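Side-chain contacts in CheC, inhibitor of MCP methylation / FliN fusion protein (Thermotoga maritima, PDB 4HYN), which acts as a flagellar rotor protein and, as a member of the CheC phosphatase family, probably dephosphorylates the chemotaxis signal CheY-P: residues L31-H36 / A86-G91; L75-K80 / E111-M116; K80-I85 / E99-I104; E168-I171 / P175-K178. One frame throughout, in Å; residues are numbered along the deposited sequence.

The four contacts illustrate how one helix can tie a helical layer to an antiparallel sheet. Helix 79-89 packs in contacts 1 and 3 and follows directly on the strand of contact 2, where Asp78 caps it; it runs beside the approach to helix 103-128 in contact 3 and ends against the 31-36 loop in contact 1. Contacts 2 and 3 share Lys80, and their centres lie about 10 Å apart. Met89 SE of contact 1 packs 3.8 Å from Ala112 CB of contact 2. Contact 4 is about 12 Å from contact 1, centre to centre, in neighbouring strands of the sheet. Although about 16 Å separates the centres of contacts 3 and 4, Leu81 CD1 lies 3.6 Å from Met169 CE.

Contact 1. Residues L31-H36 / A86-G91; sequences LGRDIH and ADLMMG
Leu31, just past the end of helix 6-30, sends its two methyl branches to two successive residues in the last turn of helix 79-89. The apolar part of the contact is divided neatly between these branches. CD2 of Leu31 sits 3.3 Å from Leu88 CB and equally close to Leu88 CG, a tight fit in which the two leucines cross at about a right angle. The other branch, Leu31 CD1, meets the methyl carbon CE of Met89 at 3.3 Å. Met89, a selenomethionine, starts out from the helix pointing away from Leu31; its chain turns at chi2 (-65°) and again at chi3, which folds the terminal methyl back onto the leucine. Met89 also packs on Leu27 and Ile30 of helix 6-30 and on Ala108 and Ala112 of helix 103-128.

Arg33 adds a more distant van der Waals contact, NE 4.3 Å from Leu88 CD1; its polar partner is Glu172 O, bonded to NH1. Within the helix end, Gly91 has a positive phi of 112° and its N bonds to Leu88 O at 3.1 Å.

Leu31 thus packs against the C-terminus of helix 79-89, closed by a Schellman motif, at the place where the chain leaves helix 6-30 and turns into edge strand 35-46 of the CheC-like fold.

Contact 2. Residues L75-K80 / E111-M116; sequences LVLDKK and EAMNQM
Met113, a selenomethionine on helix 103-128, lies over two leucines of strand 71-78 and touches each with a different atom. Its selenium, SE, rests 3.9 Å from Leu75 CD1, the two side chains meeting at a slant. One atom further out, the methyl carbon CE meets Leu77 CD2 at 3.8 Å, and here the side chains reach toward each other tip to tip. The bend at chi2 (-56°) and a further one at chi3 turn the end of the chain along the strand, which lets one residue serve both leucines. Leu75 and Leu77 are two positions apart and both direct their side chains to the helix, whereas Val76 between them faces the other side of the sheet, against Phe54 and Phe151.

All three touching residues are buried, and the backbones stay well apart, 9.5 Å from Leu75 CA to Met113 CA, so the layers are joined through side chains. Val61 of strand 57-66 adds to the same apolar patch, touching both Leu75 and Met113. Where the strand gives way to helix 79-89, Asp78 acts as N-cap, its OD2 accepting from Leu81 N.

Such packing, with a long helix laid on one face of an antiparallel sheet, belongs to the layered alpha/beta core of the CheC-like fold.

Contact 3. Residues K80-I85 / E99-I104; sequences KLVAVI and EELDEI
Lys80 and Glu99 lie across each other where helix 79-89 runs beside the chain that leads into helix 103-128, the link between two successive helices of this CheC-like domain. Each polar end rests on a methylene of the other chain: Glu99 OE1 lies 3.6 Å from Lys80 CG, and Lys80 NZ comes to 3.5 Å from Glu99 CG. The charges are close but not joined, with NZ 4.2 Å from OE1, beyond a salt bridge; their attraction probably favours the pairing at this exposed edge. Only the last torsion of the lysine, chi4 at -53°, departs from an extended chain, and it carries NZ back over the glutamate's CG.

Two residues further along the helix the contact becomes apolar. Val82 CG1 faces Leu101 CD2 at 4.2 Å, a loose touch, and both residues also pack on Val59 of strand 57-66. Val82 further meets Val109, and Leu101 meets Leu106, both on helix 103-128, so the two residues fill the junction between helices and sheet.

In the outer shell, Glu100 O takes a hydrogen bond from Lys105 NZ, which fastens the loop to the helix it precedes. That helix begins at Asp102, the N-cap, whose OD1 accepts from Lys105 N and, weakly, from Ile104 N at 3.0 Å.

Contact 4. Residues E168-I171 / P175-K178; sequences EMEI and PKSK
Met169 and Ser177 face each other as an antiparallel hydrogen-bonded pair, each giving its N-H to the other's carbonyl. Met169 N to Ser177 O is short and nearly straight, 2.8 Å with an angle of 169° at the hydrogen. In the return bond, Ser177 N meets Met169 O at 3.0 Å.

A water adds to this ladder. It donates to Met169 O at 3.1 Å, is hydrogen-bonded to Ser177 OG at 2.8 Å, and reaches Pro175 O weakly. The carbonyl oxygen of Met169 is therefore held by two donors, the Ser177 amide and the water.

On the opposite face, Lys176 runs out with Glu168 and Glu170. Glu168 is extended, with CG anti to the backbone N (chi1 -167°), which carries its carboxylate out to the lysine, where OE2 packs 3.5 Å from Lys176 CD. The lysine stem lies alongside Glu170, pointing the same way. NZ extends past both carboxylates without bonding to either. The OE2 atoms of Glu168 and Glu170 are only 3.1 Å apart, two acceptors facing each other, so the nearby lysine probably eases their repulsion.

The turn closes the hairpin of strands 161-171 and 177-184. Strand 35-46 flanks it, bonding through His36 and Thr38 to Glu170 and Glu168, and helix 79-89 covers the Met169 and Ser177 face with Leu81 and Ile85.

Contact 1. Residues L31-H36 / A86-G91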
loop_
_atom_site.group_PDB
_atom_site.type_symbol
_atom_site.label_atom_id
_atom_site.label_comp_id
_atom_site.label_asym_id
_atom_site.label_seq_id
_atom_site.Cartn_x
_atom_site.Cartn_y
_atom_site.Cartn_z
ATOM N N LEU A 31 4.998 -2.448 18.070
ATOM C CA LEU A 31 5.691 -3.712 18.314
ATOM C C LEU A 31 7.045 -3.358 18.934
ATOM O O LEU A 31 7.400 -2.179 19.024
ATOM C CB LEU A 31 5.887 -4.463 16.996
ATOM C CG LEU A 31 4.633 -4.957 16.280
ATOM C CD1 LEU A 31 4.627 -4.469 14.861
ATOM C CD2 LEU A 31 4.629 -6.443 16.280
ATOM N N GLY A 32 7.814 -4.337 19.384
ATOM C CA GLY A 32 9.091 -3.964 19.982
ATOM C C GLY A 32 10.254 -4.282 19.072
ATOM O O GLY A 32 11.383 -4.442 19.537
ATOM N N ARG A 33 9.963 -4.365 17.775
ATOM C CA ARG A 33 10.952 -4.721 16.767
ATOM C C ARG A 33 11.225 -3.623 15.750
ATOM O O ARG A 33 10.356 -2.793 15.439
ATOM C CB ARG A 33 10.480 -5.958 16.009
ATOM C CG ARG A 33 10.288 -7.174 16.879
ATOM C CD ARG A 33 9.731 -8.330 16.089
ATOM N NE ARG A 33 9.387 -9.453 16.956
ATOM C CZ ARG A 33 9.950 -10.653 16.877
ATOM N NH1 ARG A 33 10.899 -10.886 15.980
ATOM N NH2 ARG A 33 9.517 -11.642 17.646
ATOM N N ASP A 34 12.449 -3.633 15.236
ATOM C CA ASP A 34 12.864 -2.688 14.218
ATOM C C ASP A 34 12.246 -3.115 12.893
ATOM O O ASP A 34 12.224 -4.300 12.561
ATOM C CB ASP A 34 14.392 -2.653 14.093
ATOM C CG ASP A 34 15.062 -1.943 15.258
ATOM O OD1 ASP A 34 14.448 -1.023 15.850
ATOM O OD2 ASP A 34 16.218 -2.299 15.568
ATOM N N ILE A 35 11.708 -2.153 12.156
ATOM C CA ILE A 35 11.092 -2.462 10.878
ATOM C C ILE A 35 11.544 -1.483 9.814
ATOM O O ILE A 35 11.456 -0.270 9.988
ATOM C CB ILE A 35 9.556 -2.459 10.985
ATOM C CG1 ILE A 35 9.115 -3.487 12.030
ATOM C CG2 ILE A 35 8.931 -2.780 9.625
ATOM C CD1 ILE A 35 7.694 -3.367 12.463
ATOM N N HIS A 36 12.060 -2.025 8.721
ATOM C CA HIS A 36 12.531 -1.204 7.624
ATOM C C HIS A 36 11.771 -1.517 6.345
ATOM O O HIS A 36 11.381 -2.659 6.100
ATOM C CB HIS A 36 14.032 -1.409 7.404
ATOM C CG HIS A 36 14.637 -0.429 6.444
ATOM N ND1 HIS A 36 14.223 0.886 6.365
ATOM C CD2 HIS A 36 15.617 -0.572 5.519
ATOM C CE1 HIS A 36 14.922 1.510 5.432
ATOM N NE2 HIS A 36 15.774 0.647 4.905
ATOM N N ALA A 86 -0.725 -10.367 12.033
ATOM C CA ALA A 86 -1.785 -10.601 13.004
ATOM C C ALA A 86 -1.195 -11.194 14.282
ATOM O O ALA A 86 -1.446 -10.694 15.381
ATOM C CB ALA A 86 -2.843 -11.532 12.420
ATOM N N ASP A 87 -0.382 -12.237 14.118
ATOM C CA ASP A 87 0.266 -12.909 15.238
ATOM C C ASP A 87 1.096 -11.913 16.047
ATOM O O ASP A 87 1.100 -11.955 17.279
ATOM C CB ASP A 87 1.146 -14.060 14.729
ATOM C CG ASP A 87 1.651 -14.961 15.853
ATOM O OD1 ASP A 87 2.879 -15.162 15.944
ATOM O OD2 ASP A 87 0.822 -15.481 16.638
ATOM N N LEU A 88 1.788 -11.016 15.345
ATOM C CA LEU A 88 2.610 -9.988 15.981
ATOM C C LEU A 88 1.738 -9.035 16.808
ATOM O O LEU A 88 2.045 -8.757 17.967
ATOM C CB LEU A 88 3.381 -9.201 14.921
ATOM C CG LEU A 88 4.892 -9.401 14.766
ATOM C CD1 LEU A 88 5.382 -10.483 15.682
ATOM C CD2 LEU A 88 5.237 -9.704 13.320
HETATM N N MSE A 89 0.649 -8.553 16.212
HETATM C CA MSE A 89 -0.272 -7.647 16.896
HETATM C C MSE A 89 -0.893 -8.310 18.127
HETATM O O MSE A 89 -1.212 -7.638 19.105
HETATM C CB MSE A 89 -1.404 -7.209 15.957
HETATM C CG MSE A 89 -1.018 -6.218 14.849
HETATM SE SE MSE A 89 -0.444 -4.439 15.491
HETATM C CE MSE A 89 1.307 -4.408 14.673
HETATM N N MSE A 90 -1.078 -9.626 18.068
HETATM C CA MSE A 90 -1.678 -10.364 19.170
HETATM C C MSE A 90 -0.708 -10.794 20.267
HETATM O O MSE A 90 -1.116 -11.431 21.236
HETATM C CB MSE A 90 -2.472 -11.555 18.637
HETATM C CG MSE A 90 -3.805 -11.146 18.038
HETATM SE SE MSE A 90 -4.436 -12.334 16.654
HETATM C CE MSE A 90 -5.061 -13.791 17.768
ATOM N N GLY A 91 0.563 -10.424 20.121
ATOM C CA GLY A 91 1.560 -10.757 21.123
ATOM C C GLY A 91 2.631 -11.763 20.733
ATOM O O GLY A 91 3.688 -11.809 21.364
#

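Contact 2. Residues L75-K80 / E111-M116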
loop_
_atom_site.group_PDB
_atom_site.type_symbol
_atom_site.label_atom_id
_atom_site.label_comp_id
_atom_site.label_asym_id
_atom_site.label_seq_id
_atom_site.Cartn_x
_atom_site.Cartn_y
_atom_site.Cartn_z
ATOM N N LEU A 75 -3.894 -1.723 -1.078
ATOM C CA LEU A 75 -2.750 -2.492 -0.599
ATOM C C LEU A 75 -3.099 -3.967 -0.755
ATOM O O LEU A 75 -4.189 -4.398 -0.368
ATOM C CB LEU A 75 -2.455 -2.198 0.872
ATOM C CG LEU A 75 -1.790 -0.877 1.255
ATOM C CD1 LEU A 75 -1.397 -0.942 2.726
ATOM C CD2 LEU A 75 -0.555 -0.649 0.393
ATOM N N VAL A 76 -2.182 -4.731 -1.337
ATOM C CA VAL A 76 -2.395 -6.156 -1.554
ATOM C C VAL A 76 -1.375 -6.959 -0.755
ATOM O O VAL A 76 -0.174 -6.915 -1.030
ATOM C CB VAL A 76 -2.299 -6.525 -3.066
ATOM C CG1 VAL A 76 -2.592 -8.012 -3.278
ATOM C CG2 VAL A 76 -3.272 -5.678 -3.870
ATOM N N LEU A 77 -1.874 -7.690 0.234
ATOM C CA LEU A 77 -1.041 -8.506 1.109
ATOM C C LEU A 77 -1.436 -9.981 1.008
ATOM O O LEU A 77 -2.627 -10.317 0.974
ATOM C CB LEU A 77 -1.194 -8.040 2.566
ATOM C CG LEU A 77 -0.745 -6.639 3.005
ATOM C CD1 LEU A 77 -1.597 -5.575 2.357
ATOM C CD2 LEU A 77 -0.861 -6.520 4.520
ATOM N N ASP A 78 -0.441 -10.863 0.976
ATOM C CA ASP A 78 -0.727 -12.288 0.889
ATOM C C ASP A 78 -1.024 -12.905 2.257
ATOM O O ASP A 78 -0.587 -12.390 3.296
ATOM C CB ASP A 78 0.384 -13.043 0.132
ATOM C CG ASP A 78 1.605 -13.346 0.986
ATOM O OD1 ASP A 78 2.215 -14.411 0.764
ATOM O OD2 ASP A 78 1.978 -12.538 1.858
ATOM N N LYS A 79 -1.810 -13.981 2.241
ATOM C CA LYS A 79 -2.206 -14.692 3.454
ATOM C C LYS A 79 -1.093 -14.887 4.477
ATOM O O LYS A 79 -1.311 -14.687 5.671
ATOM C CB LYS A 79 -2.816 -16.043 3.096
ATOM C CG LYS A 79 -4.336 -16.041 2.937
ATOM C CD LYS A 79 -4.806 -17.403 2.432
ATOM C CE LYS A 79 -6.225 -17.701 2.863
ATOM N NZ LYS A 79 -7.147 -16.627 2.437
ATOM N N LYS A 80 0.100 -15.243 4.011
ATOM C CA LYS A 80 1.223 -15.459 4.912
ATOM C C LYS A 80 1.670 -14.206 5.632
ATOM O O LYS A 80 1.954 -14.259 6.824
ATOM C CB LYS A 80 2.408 -16.104 4.190
ATOM C CG LYS A 80 2.115 -17.519 3.744
ATOM C CD LYS A 80 3.380 -18.330 3.512
ATOM C CE LYS A 80 3.037 -19.810 3.322
ATOM N NZ LYS A 80 2.186 -20.335 4.444
ATOM N N GLU A 111 -6.261 -2.980 12.454
ATOM C CA GLU A 111 -5.795 -1.967 13.393
ATOM C C GLU A 111 -4.392 -1.539 12.980
ATOM O O GLU A 111 -4.070 -0.357 12.986
ATOM C CB GLU A 111 -5.787 -2.508 14.829
ATOM C CG GLU A 111 -5.038 -1.641 15.861
ATOM C CD GLU A 111 -5.721 -0.307 16.199
ATOM O OE1 GLU A 111 -5.707 0.073 17.393
ATOM O OE2 GLU A 111 -6.247 0.375 15.288
ATOM N N ALA A 112 -3.562 -2.510 12.619
ATOM C CA ALA A 112 -2.205 -2.208 12.185
ATOM C C ALA A 112 -2.274 -1.348 10.918
ATOM O O ALA A 112 -1.558 -0.357 10.801
ATOM C CB ALA A 112 -1.436 -3.491 11.929
HETATM N N MSE A 113 -3.177 -1.702 10.005
HETATM C CA MSE A 113 -3.359 -0.951 8.770
HETATM C C MSE A 113 -3.837 0.461 9.080
HETATM O O MSE A 113 -3.421 1.425 8.441
HETATM C CB MSE A 113 -4.376 -1.649 7.863
HETATM C CG MSE A 113 -3.857 -2.910 7.208
HETATM SE SE MSE A 113 -2.264 -2.578 6.196
HETATM C CE MSE A 113 -1.044 -3.726 7.136
ATOM N N ASN A 114 -4.715 0.564 10.070
ATOM C CA ASN A 114 -5.277 1.832 10.517
ATOM C C ASN A 114 -4.155 2.802 10.894
ATOM O O ASN A 114 -4.087 3.927 10.397
ATOM C CB ASN A 114 -6.154 1.584 11.749
ATOM C CG ASN A 114 -7.500 2.269 11.661
ATOM O OD1 ASN A 114 -8.544 1.607 11.641
ATOM N ND2 ASN A 114 -7.491 3.602 11.628
ATOM N N GLN A 115 -3.267 2.338 11.766
ATOM C CA GLN A 115 -2.146 3.132 12.247
ATOM C C GLN A 115 -1.127 3.448 11.159
ATOM O O GLN A 115 -0.637 4.573 11.064
ATOM C CB GLN A 115 -1.460 2.401 13.403
ATOM C CG GLN A 115 -1.308 3.228 14.669
ATOM C CD GLN A 115 -2.625 3.507 15.365
ATOM O OE1 GLN A 115 -3.631 2.843 15.115
ATOM N NE2 GLN A 115 -2.621 4.487 16.259
HETATM N N MSE A 116 -0.841 2.456 10.324
HETATM C CA MSE A 116 0.130 2.597 9.244
HETATM C C MSE A 116 -0.219 3.607 8.165
HETATM O O MSE A 116 0.547 4.528 7.904
HETATM C CB MSE A 116 0.397 1.244 8.589
HETATM C CG MSE A 116 1.268 0.330 9.413
HETATM SE SE MSE A 116 1.700 -1.277 8.448
HETATM C CE MSE A 116 0.829 -2.544 9.600
#

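Contact 3. Residues K80-I85 / E99-I104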
loop_
_atom_site.group_PDB
_atom_site.type_symbol
_atom_site.label_atom_id
_atom_site.label_comp_id
_atom_site.label_asym_id
_atom_site.label_seq_id
_atom_site.Cartn_x
_atom_site.Cartn_y
_atom_site.Cartn_z
ATOM N N LYS A 80 0.100 -15.243 4.011
ATOM C CA LYS A 80 1.223 -15.459 4.912
ATOM C C LYS A 80 1.670 -14.206 5.632
ATOM O O LYS A 80 1.954 -14.259 6.824
ATOM C CB LYS A 80 2.408 -16.104 4.190
ATOM C CG LYS A 80 2.115 -17.519 3.744
ATOM C CD LYS A 80 3.380 -18.330 3.512
ATOM C CE LYS A 80 3.037 -19.810 3.322
ATOM N NZ LYS A 80 2.186 -20.335 4.444
ATOM N N LEU A 81 1.721 -13.081 4.921
ATOM C CA LEU A 81 2.131 -11.815 5.525
ATOM C C LEU A 81 1.072 -11.368 6.531
ATOM O O LEU A 81 1.389 -10.960 7.646
ATOM C CB LEU A 81 2.326 -10.738 4.453
ATOM C CG LEU A 81 2.670 -9.329 4.949
ATOM C CD1 LEU A 81 3.970 -9.366 5.755
ATOM C CD2 LEU A 81 2.792 -8.364 3.768
ATOM N N VAL A 82 -0.187 -11.506 6.138
ATOM C CA VAL A 82 -1.305 -11.131 6.983
ATOM C C VAL A 82 -1.257 -11.903 8.301
ATOM O O VAL A 82 -1.473 -11.329 9.373
ATOM C CB VAL A 82 -2.638 -11.420 6.267
ATOM C CG1 VAL A 82 -3.827 -11.103 7.177
ATOM C CG2 VAL A 82 -2.711 -10.628 4.981
ATOM N N ALA A 83 -0.945 -13.197 8.214
ATOM C CA ALA A 83 -0.873 -14.064 9.391
ATOM C C ALA A 83 0.300 -13.696 10.307
ATOM O O ALA A 83 0.188 -13.781 11.532
ATOM C CB ALA A 83 -0.791 -15.535 8.960
ATOM N N VAL A 84 1.419 -13.297 9.707
ATOM C CA VAL A 84 2.601 -12.895 10.460
ATOM C C VAL A 84 2.318 -11.613 11.232
ATOM O O VAL A 84 2.663 -11.503 12.407
ATOM C CB VAL A 84 3.809 -12.647 9.526
ATOM C CG1 VAL A 84 4.912 -11.888 10.260
ATOM C CG2 VAL A 84 4.335 -13.967 8.999
ATOM N N ILE A 85 1.668 -10.660 10.573
ATOM C CA ILE A 85 1.344 -9.388 11.201
ATOM C C ILE A 85 0.288 -9.544 12.293
ATOM O O ILE A 85 0.415 -8.961 13.369
ATOM C CB ILE A 85 0.924 -8.341 10.141
ATOM C CG1 ILE A 85 2.170 -7.876 9.373
ATOM C CG2 ILE A 85 0.210 -7.158 10.791
ATOM C CD1 ILE A 85 1.872 -7.044 8.155
ATOM N N GLU A 99 -1.828 -20.192 6.761
ATOM C CA GLU A 99 -2.437 -19.145 5.954
ATOM C C GLU A 99 -3.836 -18.912 6.498
ATOM O O GLU A 99 -4.575 -18.060 6.010
ATOM C CB GLU A 99 -2.500 -19.547 4.480
ATOM C CG GLU A 99 -1.144 -19.609 3.792
ATOM C CD GLU A 99 -1.247 -19.555 2.277
ATOM O OE1 GLU A 99 -0.546 -18.721 1.664
ATOM O OE2 GLU A 99 -2.027 -20.339 1.695
ATOM N N GLU A 100 -4.185 -19.684 7.521
ATOM C CA GLU A 100 -5.482 -19.595 8.175
ATOM C C GLU A 100 -5.693 -18.223 8.782
ATOM O O GLU A 100 -4.832 -17.702 9.489
ATOM C CB GLU A 100 -5.601 -20.657 9.273
ATOM C CG GLU A 100 -6.301 -21.934 8.840
ATOM C CD GLU A 100 -5.666 -22.572 7.623
ATOM O OE1 GLU A 100 -4.623 -23.240 7.777
ATOM O OE2 GLU A 100 -6.212 -22.403 6.511
ATOM N N LEU A 101 -6.841 -17.634 8.482
ATOM C CA LEU A 101 -7.178 -16.328 9.011
ATOM C C LEU A 101 -8.655 -16.261 9.348
ATOM O O LEU A 101 -9.479 -16.923 8.719
ATOM C CB LEU A 101 -6.758 -15.215 8.037
ATOM C CG LEU A 101 -6.912 -15.398 6.526
ATOM C CD1 LEU A 101 -8.381 -15.342 6.117
ATOM C CD2 LEU A 101 -6.123 -14.313 5.808
ATOM N N ASP A 102 -8.972 -15.507 10.389
ATOM C CA ASP A 102 -10.346 -15.358 10.833
ATOM C C ASP A 102 -10.652 -13.895 11.104
ATOM O O ASP A 102 -9.788 -13.036 10.940
ATOM C CB ASP A 102 -10.594 -16.202 12.089
ATOM C CG ASP A 102 -9.502 -16.032 13.139
ATOM O OD1 ASP A 102 -9.344 -14.915 13.677
ATOM O OD2 ASP A 102 -8.802 -17.026 13.430
ATOM N N GLU A 103 -11.874 -13.626 11.547
ATOM C CA GLU A 103 -12.313 -12.268 11.836
ATOM C C GLU A 103 -11.460 -11.587 12.910
ATOM O O GLU A 103 -11.266 -10.370 12.875
ATOM C CB GLU A 103 -13.791 -12.273 12.246
ATOM C CG GLU A 103 -14.604 -11.101 11.689
ATOM C CD GLU A 103 -14.698 -11.109 10.163
ATOM O OE1 GLU A 103 -14.371 -10.077 9.535
ATOM O OE2 GLU A 103 -15.103 -12.146 9.593
ATOM N N ILE A 104 -10.934 -12.374 13.846
ATOM C CA ILE A 104 -10.099 -11.840 14.921
ATOM C C ILE A 104 -8.717 -11.415 14.412
ATOM O O ILE A 104 -8.201 -10.361 14.793
ATOM C CB ILE A 104 -9.972 -12.859 16.073
ATOM C CG1 ILE A 104 -11.361 -13.106 16.680
ATOM C CG2 ILE A 104 -8.988 -12.354 17.135
ATOM C CD1 ILE A 104 -11.457 -14.332 17.547
#

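Contact 4. Residues E168-I171 / P175-K178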
loop_
_atom_site.group_PDB
_atom_site.type_symbol
_atom_site.label_atom_id
_atom_site.label_comp_id
_atom_site.label_asym_id
_atom_site.label_seq_id
_atom_site.Cartn_x
_atom_site.Cartn_y
_atom_site.Cartn_z
ATOM N N GLU A 168 9.326 -3.720 0.045
ATOM C CA GLU A 168 10.015 -4.824 0.694
ATOM C C GLU A 168 10.068 -4.497 2.191
ATOM O O GLU A 168 10.515 -3.416 2.578
ATOM C CB GLU A 168 11.428 -5.019 0.147
ATOM C CG GLU A 168 12.022 -6.347 0.590
ATOM C CD GLU A 168 13.507 -6.457 0.341
ATOM O OE1 GLU A 168 13.892 -6.905 -0.762
ATOM O OE2 GLU A 168 14.289 -6.115 1.259
HETATM N N MSE A 169 9.573 -5.409 3.022
HETATM C CA MSE A 169 9.561 -5.183 4.459
HETATM C C MSE A 169 10.441 -6.161 5.243
HETATM O O MSE A 169 10.390 -7.380 5.045
HETATM C CB MSE A 169 8.121 -5.181 4.985
HETATM C CG MSE A 169 7.986 -4.839 6.459
HETATM SE SE MSE A 169 6.145 -4.461 7.007
HETATM C CE MSE A 169 5.432 -6.249 6.885
ATOM N N GLU A 170 11.285 -5.597 6.101
ATOM C CA GLU A 170 12.189 -6.372 6.934
ATOM C C GLU A 170 11.834 -6.139 8.393
ATOM O O GLU A 170 11.921 -5.022 8.887
ATOM C CB GLU A 170 13.646 -5.962 6.685
ATOM C CG GLU A 170 14.182 -6.340 5.304
ATOM C CD GLU A 170 15.589 -5.805 5.019
ATOM O OE1 GLU A 170 16.264 -5.304 5.951
ATOM O OE2 GLU A 170 16.027 -5.887 3.846
ATOM N N ILE A 171 11.355 -7.185 9.053
ATOM C CA ILE A 171 11.009 -7.109 10.461
ATOM C C ILE A 171 12.086 -7.893 11.200
ATOM O O ILE A 171 12.448 -9.002 10.792
ATOM C CB ILE A 171 9.625 -7.723 10.740
ATOM C CG1 ILE A 171 8.548 -6.931 9.998
ATOM C CG2 ILE A 171 9.333 -7.721 12.231
ATOM C CD1 ILE A 171 7.142 -7.474 10.185
ATOM N N PRO A 175 12.008 -13.389 8.351
ATOM C CA PRO A 175 12.425 -13.318 6.944
ATOM C C PRO A 175 11.751 -12.166 6.181
ATOM O O PRO A 175 10.634 -11.766 6.522
ATOM C CB PRO A 175 12.001 -14.686 6.394
ATOM C CG PRO A 175 10.828 -15.066 7.264
ATOM C CD PRO A 175 11.317 -14.660 8.633
ATOM N N LYS A 176 12.445 -11.628 5.174
ATOM C CA LYS A 176 11.925 -10.535 4.344
ATOM C C LYS A 176 10.553 -10.911 3.807
ATOM O O LYS A 176 10.287 -12.079 3.519
ATOM C CB LYS A 176 12.788 -10.296 3.098
ATOM C CG LYS A 176 14.226 -9.877 3.276
ATOM C CD LYS A 176 14.789 -9.499 1.895
ATOM C CE LYS A 176 16.315 -9.324 1.879
ATOM N NZ LYS A 176 17.065 -10.623 1.860
ATOM N N SER A 177 9.715 -9.905 3.611
ATOM C CA SER A 177 8.387 -10.107 3.063
ATOM C C SER A 177 8.085 -8.921 2.156
ATOM O O SER A 177 8.820 -7.938 2.143
ATOM C CB SER A 177 7.346 -10.221 4.180
ATOM O OG SER A 177 7.239 -9.014 4.911
ATOM N N LYS A 178 7.037 -9.032 1.355
ATOM C CA LYS A 178 6.671 -7.942 0.467
ATOM C C LYS A 178 5.176 -7.843 0.243
ATOM O O LYS A 178 4.437 -8.795 0.475
ATOM C CB LYS A 178 7.394 -8.061 -0.878
ATOM C CG LYS A 178 7.124 -9.330 -1.647
ATOM C CD LYS A 178 7.810 -9.290 -3.015
ATOM C CE LYS A 178 7.631 -10.603 -3.773
ATOM N NZ LYS A 178 6.196 -10.997 -3.891
HETATM O O HOH W 1 8.865 -8.862 7.242
#